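PDB 2QC3: malonyl CoA-acyl carrier protein transacylase from Mycobacterium tuberculosis, which transfers the malonyl group from malonyl-CoA to holo-acyl carrier protein, yielding malonyl-ACP and CoA for fatty acid biosynthesis. Local coordinates for residues 22-27 with 72-77; 32-37 with 64-69; 97-102 with 239-244; 160-165 with 279-284. One frame throughout, in Å; residues are numbered along the deposited sequence.

Interaction 1 of 4, residues 22-27 with 72-77; sequences LQLPGA and HQELAR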
loop_
_atom_site.group_PDB
_atom_site.type_symbol
_atom_site.label_atom_id
_atom_site.label_comp_id
_atom_site.label_asym_id
_atom_site.label_seq_id
_atom_site.Cartn_x
_atom_site.Cartn_y
_atom_site.Cartn_z
ATOM N N LEU A 22 -14.264 5.928 -13.489
ATOM C CA LEU A 22 -14.915 5.143 -14.530
ATOM C C LEU A 22 -15.484 6.040 -15.629
ATOM O O LEU A 22 -16.113 5.561 -16.572
ATOM C CB LEU A 22 -16.034 4.286 -13.931
ATOM C CG LEU A 22 -15.606 3.182 -12.961
ATOM C CD1 LEU A 22 -16.831 2.434 -12.468
ATOM C CD2 LEU A 22 -14.647 2.227 -13.658
ATOM N N GLN A 23 -15.262 7.343 -15.499
ATOM C CA GLN A 23 -15.745 8.295 -16.487
ATOM C C GLN A 23 -14.710 8.455 -17.596
ATOM O O GLN A 23 -15.054 8.784 -18.731
ATOM C CB GLN A 23 -16.020 9.651 -15.829
ATOM C CG GLN A 23 -17.140 9.631 -14.794
ATOM C CD GLN A 23 -17.282 10.954 -14.054
ATOM O OE1 GLN A 23 -18.137 11.102 -13.180
ATOM N NE2 GLN A 23 -16.440 11.921 -14.401
ATOM N N LEU A 24 -13.444 8.218 -17.263
ATOM C CA LEU A 24 -12.362 8.341 -18.236
ATOM C C LEU A 24 -12.511 7.350 -19.383
ATOM O O LEU A 24 -13.129 6.295 -19.235
ATOM C CB LEU A 24 -11.001 8.123 -17.565
ATOM C CG LEU A 24 -10.472 9.204 -16.619
ATOM C CD1 LEU A 24 -9.210 8.702 -15.940
ATOM C CD2 LEU A 24 -10.209 10.495 -17.381
ATOM N N PRO A 25 -11.941 7.685 -20.549
ATOM C CA PRO A 25 -12.008 6.820 -21.728
ATOM C C PRO A 25 -11.176 5.555 -21.546
ATOM O O PRO A 25 -9.956 5.616 -21.380
ATOM C CB PRO A 25 -11.472 7.717 -22.841
ATOM C CG PRO A 25 -10.473 8.572 -22.119
ATOM C CD PRO A 25 -11.219 8.934 -20.854
ATOM N N GLY A 26 -11.849 4.410 -21.573
ATOM C CA GLY A 26 -11.162 3.144 -21.413
ATOM C C GLY A 26 -11.204 2.636 -19.988
ATOM O O GLY A 26 -10.853 1.485 -19.722
ATOM N N ALA A 27 -11.636 3.493 -19.071
ATOM C CA ALA A 27 -11.722 3.128 -17.662
ATOM C C ALA A 27 -12.612 1.904 -17.468
ATOM O O ALA A 27 -12.130 0.833 -17.087
ATOM C CB ALA A 27 -12.259 4.302 -16.847
ATOM N N HIS A 72 -3.003 5.889 -12.864
ATOM C CA HIS A 72 -1.711 5.753 -13.516
ATOM C C HIS A 72 -1.892 5.536 -15.010
ATOM O O HIS A 72 -1.119 6.049 -15.820
ATOM C CB HIS A 72 -0.929 4.573 -12.953
ATOM C CG HIS A 72 0.242 4.187 -13.800
ATOM N ND1 HIS A 72 1.366 4.978 -13.918
ATOM C CD2 HIS A 72 0.445 3.120 -14.609
ATOM C CE1 HIS A 72 2.211 4.412 -14.762
ATOM N NE2 HIS A 72 1.676 3.284 -15.196
ATOM N N GLN A 73 -2.902 4.746 -15.363
ATOM C CA GLN A 73 -3.195 4.452 -16.756
ATOM C C GLN A 73 -3.497 5.745 -17.492
ATOM O O GLN A 73 -2.942 6.009 -18.558
ATOM C CB GLN A 73 -4.403 3.520 -16.861
ATOM C CG GLN A 73 -4.140 2.093 -16.430
ATOM C CD GLN A 73 -3.080 1.429 -17.269
ATOM O OE1 GLN A 73 -1.917 1.835 -17.257
ATOM N NE2 GLN A 73 -3.473 0.401 -18.013
ATOM N N GLU A 74 -4.385 6.549 -16.917
ATOM C CA GLU A 74 -4.764 7.812 -17.527
ATOM C C GLU A 74 -3.569 8.748 -17.561
ATOM O O GLU A 74 -3.366 9.476 -18.530
ATOM C CB GLU A 74 -5.909 8.459 -16.749
ATOM C CG GLU A 74 -6.411 9.751 -17.371
ATOM C CD GLU A 74 -6.899 9.574 -18.803
ATOM O OE1 GLU A 74 -7.269 10.588 -19.424
ATOM O OE2 GLU A 74 -6.916 8.430 -19.309
ATOM N N LEU A 75 -2.776 8.723 -16.499
ATOM C CA LEU A 75 -1.595 9.564 -16.426
ATOM C C LEU A 75 -0.664 9.132 -17.560
ATOM O O LEU A 75 -0.022 9.959 -18.205
ATOM C CB LEU A 75 -0.919 9.399 -15.059
ATOM C CG LEU A 75 -0.022 10.545 -14.581
ATOM C CD1 LEU A 75 -0.804 11.852 -14.604
ATOM C CD2 LEU A 75 0.489 10.256 -13.181
ATOM N N ALA A 76 -0.615 7.828 -17.813
ATOM C CA ALA A 76 0.221 7.281 -18.875
ATOM C C ALA A 76 -0.341 7.677 -20.236
ATOM O O ALA A 76 0.407 7.931 -21.182
ATOM C CB ALA A 76 0.280 5.763 -18.763
ATOM N N ARG A 77 -1.665 7.728 -20.322
ATOM C CA ARG A 77 -2.351 8.076 -21.556
ATOM C C ARG A 77 -2.023 9.498 -22.014
ATOM O O ARG A 77 -1.664 9.714 -23.172
ATOM C CB ARG A 77 -3.863 7.918 -21.365
ATOM C CG ARG A 77 -4.686 8.007 -22.642
ATOM C CD ARG A 77 -6.165 7.768 -22.347
ATOM N NE ARG A 77 -7.000 7.827 -23.546
ATOM C CZ ARG A 77 -6.932 6.963 -24.557
ATOM N NH1 ARG A 77 -6.063 5.960 -24.523
ATOM N NH2 ARG A 77 -7.735 7.100 -25.603
#
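L24 and E74 mark the closest backbone approach, 7.6 Å between their CA atoms, where the loop 22-27 runs past the last turns of helix 57-77. The loop folds back on itself through a bond from A27 N to L24 O (3.2 Å), and G26, at a positive phi of 96°, takes the N-cap position of the next helix. The side chains of L24 and E74 meet head-on. The two methyls of L24 divide the work: CD1 lies against the aliphatic stem of E74, 3.3 Å from CG, shorter than usual for two carbons and perhaps a limit of the model, whereas CD2 reaches the carboxylate end, 3.6 Å from OE1. A bend in the glutamate at chi2 (58°) turns its carboxylate alongside the leucine. The carboxylate finds its polar partner outside the loop, in a salt bridge from OE1 to R78 NE. Further out, the extended R77 chain passes P25, with NE 3.8 Å from the proline CG, and P25 O lies 4.3 Å above the guanidinium plane, displaced toward its rim. No hydrogen bond joins the two segments. The loop lies against the flank of helix 57-77 just before helix 27-37 begins, while L297, near the C-terminus, also packs on E74.

Interaction 2 of 4, residues 32-37 with 64-69; sequences AAWSKA and IVAATL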
loop_
_atom_site.group_PDB
_atom_site.type_symbol
_atom_site.label_atom_id
_atom_site.label_comp_id
_atom_site.label_asym_id
_atom_site.label_seq_id
_atom_site.Cartn_x
_atom_site.Cartn_y
_atom_site.Cartn_z
ATOM N N ALA A 32 -13.248 -3.923 -16.372
ATOM C CA ALA A 32 -13.864 -5.169 -16.804
ATOM C C ALA A 32 -12.757 -6.201 -16.958
ATOM O O ALA A 32 -12.881 -7.331 -16.499
ATOM C CB ALA A 32 -14.592 -4.970 -18.134
ATOM N N ALA A 33 -11.669 -5.790 -17.598
ATOM C CA ALA A 33 -10.524 -6.664 -17.809
ATOM C C ALA A 33 -9.901 -7.073 -16.475
ATOM O O ALA A 33 -9.474 -8.218 -16.304
ATOM C CB ALA A 33 -9.488 -5.960 -18.675
ATOM N N TRP A 34 -9.852 -6.133 -15.534
ATOM C CA TRP A 34 -9.273 -6.398 -14.221
ATOM C C TRP A 34 -10.219 -7.204 -13.340
ATOM O O TRP A 34 -9.775 -7.985 -12.491
ATOM C CB TRP A 34 -8.893 -5.080 -13.533
ATOM C CG TRP A 34 -7.828 -4.320 -14.276
ATOM C CD1 TRP A 34 -7.022 -4.803 -15.264
ATOM C CD2 TRP A 34 -7.442 -2.951 -14.078
ATOM N NE1 TRP A 34 -6.159 -3.826 -15.695
ATOM C CE2 TRP A 34 -6.391 -2.680 -14.984
ATOM C CE3 TRP A 34 -7.877 -1.932 -13.222
ATOM C CZ2 TRP A 34 -5.771 -1.427 -15.064
ATOM C CZ3 TRP A 34 -7.255 -0.681 -13.300
ATOM C CH2 TRP A 34 -6.211 -0.444 -14.213
ATOM N N SER A 35 -11.520 -7.013 -13.539
ATOM C CA SER A 35 -12.520 -7.747 -12.774
ATOM C C SER A 35 -12.419 -9.220 -13.139
ATOM O O SER A 35 -12.695 -10.097 -12.322
ATOM C CB SER A 35 -13.929 -7.245 -13.099
ATOM O OG SER A 35 -14.183 -5.999 -12.486
ATOM N N LYS A 36 -12.022 -9.475 -14.380
ATOM C CA LYS A 36 -11.876 -10.832 -14.878
ATOM C C LYS A 36 -10.614 -11.466 -14.310
ATOM O O LYS A 36 -10.646 -12.590 -13.815
ATOM C CB LYS A 36 -11.803 -10.820 -16.404
ATOM C CG LYS A 36 -11.810 -12.196 -17.047
ATOM C CD LYS A 36 -11.800 -12.072 -18.564
ATOM C CE LYS A 36 -11.793 -13.429 -19.240
ATOM N NZ LYS A 36 -11.764 -13.295 -20.730
ATOM N N ALA A 37 -9.508 -10.732 -14.382
ATOM C CA ALA A 37 -8.219 -11.209 -13.882
ATOM C C ALA A 37 -8.265 -11.515 -12.389
ATOM O O ALA A 37 -7.625 -12.455 -11.925
ATOM C CB ALA A 37 -7.131 -10.167 -14.167
ATOM N N ILE A 64 -8.166 -1.191 -4.198
ATOM C CA ILE A 64 -7.226 -0.092 -4.013
ATOM C C ILE A 64 -6.202 -0.056 -5.142
ATOM O O ILE A 64 -5.902 1.013 -5.677
ATOM C CB ILE A 64 -6.492 -0.201 -2.660
ATOM C CG1 ILE A 64 -7.482 0.060 -1.523
ATOM C CG2 ILE A 64 -5.335 0.809 -2.593
ATOM C CD1 ILE A 64 -6.934 -0.264 -0.150
ATOM N N VAL A 65 -5.664 -1.219 -5.502
ATOM C CA VAL A 65 -4.690 -1.298 -6.584
ATOM C C VAL A 65 -5.361 -0.881 -7.891
ATOM O O VAL A 65 -4.757 -0.193 -8.711
ATOM C CB VAL A 65 -4.104 -2.738 -6.729
ATOM C CG1 VAL A 65 -3.297 -2.850 -8.018
ATOM C CG2 VAL A 65 -3.206 -3.058 -5.538
ATOM N N ALA A 66 -6.618 -1.289 -8.076
ATOM C CA ALA A 66 -7.361 -0.941 -9.291
ATOM C C ALA A 66 -7.529 0.581 -9.415
ATOM O O ALA A 66 -7.321 1.152 -10.484
ATOM C CB ALA A 66 -8.740 -1.625 -9.288
ATOM N N ALA A 67 -7.907 1.227 -8.319
ATOM C CA ALA A 67 -8.090 2.675 -8.309
ATOM C C ALA A 67 -6.767 3.351 -8.646
ATOM O O ALA A 67 -6.714 4.293 -9.448
ATOM C CB ALA A 67 -8.567 3.131 -6.940
ATOM N N THR A 68 -5.696 2.859 -8.033
ATOM C CA THR A 68 -4.377 3.421 -8.267
ATOM C C THR A 68 -3.931 3.342 -9.714
ATOM O O THR A 68 -3.453 4.331 -10.277
ATOM C CB THR A 68 -3.298 2.753 -7.381
ATOM O OG1 THR A 68 -3.520 3.123 -6.018
ATOM C CG2 THR A 68 -1.892 3.220 -7.791
ATOM N N LEU A 69 -4.100 2.173 -10.318
ATOM C CA LEU A 69 -3.677 1.983 -11.690
ATOM C C LEU A 69 -4.551 2.692 -12.721
ATOM O O LEU A 69 -4.063 3.059 -13.785
ATOM C CB LEU A 69 -3.545 0.483 -11.985
ATOM C CG LEU A 69 -2.558 -0.186 -11.006
ATOM C CD1 LEU A 69 -2.325 -1.647 -11.387
ATOM C CD2 LEU A 69 -1.233 0.589 -11.006
#
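W34 of helix 27-37 and A66 of helix 57-77 are the closest backbone pair, their CA atoms 7.6 Å apart, and the span between the helices is bridged mainly by the tryptophan. Its CG lies beside the backbone N and anti to the carbonyl carbon (chi1 -63°), which sends the indole out toward helix 57-77 with the six-membered ring leading. Three successive carbons of that ring do the touching. CE3 meets the methyl of A66 at 4.0 Å. CZ3 comes 3.4 Å from A66 O, and this oxygen lies at the ring edge near its plane, an approach compatible with a weak C-H...O attraction but not a conventional hydrogen bond. CH2, the next atom round, is 3.6 Å from L69 CB, which it meets obliquely.

Both helices belong to the helical layer of the large α/β subdomain, built around the parallel sheet in which strand 86-90 precedes the nucleophile S92 (assigned by similarity). A66 and L69 lie one helical turn apart, and the ring spans that turn: the small alanine side chain accepts the indole close to the backbone, and the leucine offers CB while its branched end turns on to A97, A100 and A110 of other helices. The indole is also packed by L70 and Q73 of helix 57-77 and by A107 and D108 of helix 107-125. All three touching residues are buried, and the CE3 and CH2 contacts are apolar. Next to W34, S35 OG bonds to I31 O of its own helix and to L42 N, where helix 42-47 begins.

Interaction 3 of 4, residues 97-102 with 239-244; sequences AAYAIA and DTLVSQ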
loop_
_atom_site.group_PDB
_atom_site.type_symbol
_atom_site.label_atom_id
_atom_site.label_comp_id
_atom_site.label_asym_id
_atom_site.label_seq_id
_atom_site.Cartn_x
_atom_site.Cartn_y
_atom_site.Cartn_z
ATOM N N ALA A 97 0.793 -1.979 -6.780
ATOM C CA ALA A 97 0.487 -0.903 -7.713
ATOM C C ALA A 97 1.794 -0.190 -8.070
ATOM O O ALA A 97 2.033 0.147 -9.234
ATOM C CB ALA A 97 -0.502 0.077 -7.076
ATOM N N ALA A 98 2.642 0.027 -7.067
ATOM C CA ALA A 98 3.936 0.679 -7.287
ATOM C C ALA A 98 4.762 -0.123 -8.289
ATOM O O ALA A 98 5.447 0.446 -9.144
ATOM C CB ALA A 98 4.699 0.804 -5.974
ATOM N N TYR A 99 4.699 -1.448 -8.177
ATOM C CA TYR A 99 5.436 -2.321 -9.084
ATOM C C TYR A 99 4.955 -2.134 -10.515
ATOM O O TYR A 99 5.759 -2.078 -11.447
ATOM C CB TYR A 99 5.270 -3.785 -8.668
ATOM C CG TYR A 99 6.244 -4.231 -7.610
ATOM C CD1 TYR A 99 6.615 -3.377 -6.575
ATOM C CD2 TYR A 99 6.788 -5.517 -7.635
ATOM C CE1 TYR A 99 7.499 -3.783 -5.592
ATOM C CE2 TYR A 99 7.678 -5.938 -6.648
ATOM C CZ TYR A 99 8.028 -5.065 -5.633
ATOM O OH TYR A 99 8.908 -5.457 -4.655
ATOM N N ALA A 100 3.641 -2.043 -10.689
ATOM C CA ALA A 100 3.071 -1.848 -12.014
ATOM C C ALA A 100 3.455 -0.460 -12.526
ATOM O O ALA A 100 3.774 -0.285 -13.700
ATOM C CB ALA A 100 1.551 -1.993 -11.964
ATOM N N ILE A 101 3.430 0.531 -11.642
ATOM C CA ILE A 101 3.790 1.880 -12.047
ATOM C C ILE A 101 5.240 1.882 -12.526
ATOM O O ILE A 101 5.560 2.486 -13.546
ATOM C CB ILE A 101 3.593 2.877 -10.883
ATOM C CG1 ILE A 101 2.090 3.090 -10.656
ATOM C CG2 ILE A 101 4.293 4.207 -11.189
ATOM C CD1 ILE A 101 1.742 3.832 -9.361
ATOM N N ALA A 102 6.099 1.170 -11.801
ATOM C CA ALA A 102 7.514 1.082 -12.144
ATOM C C ALA A 102 7.809 0.068 -13.249
ATOM O O ALA A 102 8.971 -0.252 -13.502
ATOM C CB ALA A 102 8.334 0.750 -10.898
ATOM N N ASP A 239 10.606 -11.348 -5.322
ATOM C CA ASP A 239 10.951 -12.128 -4.135
ATOM C C ASP A 239 10.706 -11.289 -2.884
ATOM O O ASP A 239 10.202 -11.779 -1.880
ATOM C CB ASP A 239 12.424 -12.565 -4.174
ATOM C CG ASP A 239 12.686 -13.649 -5.205
ATOM O OD1 ASP A 239 11.712 -14.275 -5.670
ATOM O OD2 ASP A 239 13.866 -13.884 -5.540
ATOM N N THR A 240 11.071 -10.015 -2.953
ATOM C CA THR A 240 10.878 -9.119 -1.826
ATOM C C THR A 240 9.395 -8.864 -1.580
ATOM O O THR A 240 8.955 -8.805 -0.429
ATOM C CB THR A 240 11.608 -7.788 -2.062
ATOM O OG1 THR A 240 13.015 -8.040 -2.123
ATOM C CG2 THR A 240 11.317 -6.795 -0.943
ATOM N N LEU A 241 8.632 -8.717 -2.661
ATOM C CA LEU A 241 7.191 -8.490 -2.556
ATOM C C LEU A 241 6.513 -9.661 -1.842
ATOM O O LEU A 241 5.691 -9.463 -0.950
ATOM C CB LEU A 241 6.576 -8.306 -3.949
ATOM C CG LEU A 241 5.042 -8.270 -4.038
ATOM C CD1 LEU A 241 4.492 -7.131 -3.209
ATOM C CD2 LEU A 241 4.612 -8.124 -5.476
ATOM N N VAL A 242 6.866 -10.884 -2.229
ATOM C CA VAL A 242 6.274 -12.064 -1.611
ATOM C C VAL A 242 6.632 -12.101 -0.130
ATOM O O VAL A 242 5.774 -12.279 0.733
ATOM C CB VAL A 242 6.778 -13.349 -2.290
ATOM C CG1 VAL A 242 6.202 -14.575 -1.587
ATOM C CG2 VAL A 242 6.374 -13.343 -3.755
ATOM N N SER A 243 7.911 -11.902 0.157
ATOM C CA SER A 243 8.396 -11.913 1.525
ATOM C C SER A 243 7.751 -10.837 2.408
ATOM O O SER A 243 7.521 -11.062 3.594
ATOM C CB SER A 243 9.919 -11.763 1.519
ATOM O OG SER A 243 10.430 -11.822 2.830
ATOM N N GLN A 244 7.444 -9.676 1.835
ATOM C CA GLN A 244 6.827 -8.598 2.603
ATOM C C GLN A 244 5.504 -9.004 3.231
ATOM O O GLN A 244 5.013 -8.346 4.151
ATOM C CB GLN A 244 6.607 -7.360 1.722
ATOM C CG GLN A 244 7.799 -6.440 1.685
ATOM C CD GLN A 244 8.232 -6.037 3.075
ATOM O OE1 GLN A 244 7.522 -5.320 3.788
ATOM N NE2 GLN A 244 9.392 -6.507 3.475
#
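Y99 lays one side of its phenol ring along L241, from CD2 out to the hydroxyl, the two side chains running antiparallel, each passing the other. CB of the leucine lies 3.7 Å from Y99 OH and 3.8 Å from CE2. Its CD2 methyl falls further back along the ring, 3.9 Å from CE2 and 4.0 Å from the tyrosine CD2. The leucine approaches the ring obliquely. With CG of L241 anti to the backbone N (chi1 171°), the branched end runs back toward the helix that carries Y99, which explains why both CB and a methyl find the same ring. T240 adds a marginal touch, its CB 4.4 Å from Y99 OH.

The backbones stand well apart, 9.2 Å between the CA atoms of Y99 and L241, so the long tyrosine supplies most of the reach. Its hydroxyl is not left without a partner in this buried setting: it hydrogen-bonds to A237 O, one turn before L241 in helix 234-243, tethering the ring end to that helix. T240 OG1 bonds within its own helix, to A236 O. L222 packs on the tyrosine, and F206 on the leucine.

Helix 94-101 follows S92, and the sequence GHSVG fits the nucleophile elbow of this acyltransferase family. Helix 234-243 leads to Q244, whose backbone O accepts a bond from H195 ND1. S92 and H195 are the active-site pair by similarity, and a backbone carbonyl orienting the histidine is a recognised feature of malonyl-CoA:ACP transacylases.

Interaction 4 of 4, residues 160-165 with 279-284; sequences AGQIVA and AKRELR
Strand order and connectivity identify the small subdomain as ferredoxin-like, and Q162 begins its strand 162-166 directly after the short turn at A160 and G161 that joins it to strand 153-159. Here the hairpin faces R281, near the end of helix 275-282. The glutamine reaches out from the strand and the arginine from the helix. The amide NE2 sits over one face of the guanidinium, 3.3 Å from NH2 and 3.5 Å from NH1, with the two planes almost perpendicular at 87°. A bend at chi3 (-71°) in R281 turns the guanidinium so that this face is presented. Beside the pair, a water bridges the two elements: it accepts from A160 N at 2.9 Å and donates to E282 OE1 at 2.7 Å. The other carboxylate oxygen, OE2, forms a salt bridge with R259 NH2. Behind R281, its backbone O receives R284 NE at 3.2 Å, the N-H...O angle being 142°.

As modelled, NE2 and the guanidinium nitrogens are all donors, so their closeness is van der Waals contact and not a hydrogen bond. The hydrogen-bonded link found between the two segments passes through the water, while the direct contact packs one donor group against the face of another.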
loop_
_atom_site.group_PDB
_atom_site.type_symbol
_atom_site.label_atom_id
_atom_site.label_comp_id
_atom_site.label_asym_id
_atom_site.label_seq_id
_atom_site.Cartn_x
_atom_site.Cartn_y
_atom_site.Cartn_z
ATOM N N ALA A 160 8.444 8.965 12.856
ATOM C CA ALA A 160 8.714 9.078 14.285
ATOM C C ALA A 160 7.379 9.248 15.014
ATOM O O ALA A 160 6.568 10.095 14.650
ATOM C CB ALA A 160 9.627 10.271 14.563
ATOM N N GLY A 161 7.142 8.428 16.032
ATOM C CA GLY A 161 5.892 8.527 16.767
ATOM C C GLY A 161 4.688 7.990 16.014
ATOM O O GLY A 161 3.555 8.185 16.439
ATOM N N GLN A 162 4.917 7.326 14.886
ATOM C CA GLN A 162 3.816 6.763 14.113
ATOM C C GLN A 162 4.111 5.308 13.798
ATOM O O GLN A 162 4.803 4.994 12.826
ATOM C CB GLN A 162 3.591 7.543 12.815
ATOM C CG GLN A 162 3.067 8.958 13.028
ATOM C CD GLN A 162 2.694 9.639 11.726
ATOM O OE1 GLN A 162 1.908 9.107 10.943
ATOM N NE2 GLN A 162 3.249 10.822 11.490
ATOM N N ILE A 163 3.581 4.425 14.637
ATOM C CA ILE A 163 3.791 2.993 14.478
ATOM C C ILE A 163 2.459 2.251 14.514
ATOM O O ILE A 163 1.451 2.770 15.000
ATOM C CB ILE A 163 4.683 2.426 15.617
ATOM C CG1 ILE A 163 6.069 3.071 15.580
ATOM C CG2 ILE A 163 4.827 0.914 15.485
ATOM C CD1 ILE A 163 6.083 4.509 16.036
ATOM N N VAL A 164 2.458 1.045 13.962
ATOM C CA VAL A 164 1.279 0.207 13.992
ATOM C C VAL A 164 1.751 -1.113 14.592
ATOM O O VAL A 164 2.669 -1.755 14.073
ATOM C CB VAL A 164 0.682 -0.045 12.592
ATOM C CG1 VAL A 164 -0.480 -1.029 12.710
ATOM C CG2 VAL A 164 0.192 1.271 11.970
ATOM N N ALA A 165 1.149 -1.493 15.714
ATOM C CA ALA A 165 1.500 -2.735 16.373
ATOM C C ALA A 165 0.570 -3.817 15.852
ATOM O O ALA A 165 -0.580 -3.542 15.510
ATOM C CB ALA A 165 1.350 -2.588 17.879
ATOM N N ALA A 279 5.269 11.837 3.929
ATOM C CA ALA A 279 6.405 12.173 3.074
ATOM C C ALA A 279 6.832 13.637 3.199
ATOM O O ALA A 279 8.015 13.955 3.050
ATOM C CB ALA A 279 6.077 11.853 1.624
ATOM N N LYS A 280 5.871 14.517 3.468
ATOM C CA LYS A 280 6.145 15.947 3.625
ATOM C C LYS A 280 7.094 16.209 4.782
ATOM O O LYS A 280 8.010 17.019 4.676
ATOM C CB LYS A 280 4.859 16.727 3.923
ATOM C CG LYS A 280 3.988 17.084 2.745
ATOM C CD LYS A 280 2.721 17.739 3.261
ATOM C CE LYS A 280 1.834 18.236 2.142
ATOM N NZ LYS A 280 2.412 19.381 1.416
ATOM N N ARG A 281 6.848 15.526 5.895
ATOM C CA ARG A 281 7.639 15.715 7.099
ATOM C C ARG A 281 9.147 15.589 6.906
ATOM O O ARG A 281 9.916 16.303 7.548
ATOM C CB ARG A 281 7.166 14.751 8.194
ATOM C CG ARG A 281 7.665 15.124 9.580
ATOM C CD ARG A 281 7.116 14.215 10.682
ATOM N NE ARG A 281 5.690 14.409 10.947
ATOM C CZ ARG A 281 4.709 13.794 10.292
ATOM N NH1 ARG A 281 4.984 12.933 9.322
ATOM N NH2 ARG A 281 3.445 14.034 10.615
ATOM N N GLU A 282 9.574 14.694 6.021
ATOM C CA GLU A 282 11.000 14.504 5.787
ATOM C C GLU A 282 11.472 15.297 4.574
ATOM O O GLU A 282 12.628 15.717 4.507
ATOM C CB GLU A 282 11.318 13.019 5.590
ATOM C CG GLU A 282 10.642 12.090 6.594
ATOM C CD GLU A 282 10.892 12.476 8.038
ATOM O OE1 GLU A 282 10.199 11.930 8.923
ATOM O OE2 GLU A 282 11.780 13.318 8.291
ATOM N N LEU A 283 10.574 15.496 3.616
ATOM C CA LEU A 283 10.901 16.240 2.406
ATOM C C LEU A 283 10.274 17.623 2.510
ATOM O O LEU A 283 9.369 17.956 1.753
ATOM C CB LEU A 283 10.345 15.517 1.178
ATOM C CG LEU A 283 10.717 14.039 1.034
ATOM C CD1 LEU A 283 9.995 13.454 -0.161
ATOM C CD2 LEU A 283 12.218 13.890 0.880
ATOM N N ARG A 284 10.756 18.420 3.456
ATOM C CA ARG A 284 10.223 19.761 3.668
ATOM C C ARG A 284 10.526 20.705 2.513
ATOM O O ARG A 284 11.631 20.716 1.981
ATOM C CB ARG A 284 10.776 20.340 4.971
ATOM C CG ARG A 284 10.397 19.534 6.198
ATOM C CD ARG A 284 11.056 20.079 7.453
ATOM N NE ARG A 284 10.800 19.216 8.603
ATOM C CZ ARG A 284 11.376 19.356 9.793
ATOM N NH1 ARG A 284 12.252 20.331 10.002
ATOM N NH2 ARG A 284 11.077 18.516 10.777
HETATM O O HOH W 1 9.589 11.167 11.449
#

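How the interactions relate
Interactions 1, 2 and 3 form a continuous run. Interactions 1 and 2 share helix 57-77, with centres about 12 Å apart, and touch where Q73 CG meets W34 CH2 at 4.0 Å. Interaction 2 reaches interaction 3 through T68 CG2, 3.5 Å from A97 CB. Of the four, interaction 3 lies by the active site: the L241 side chain is about 8 Å from that of H195 and about 9 Å from that of S92. Interaction 4 stands apart, about 12 Å from interaction 3 at the nearest atoms, on the opposite side of the chain's centre from interaction 2. Along the sequence, the segments of interactions 3 and 4 alternate.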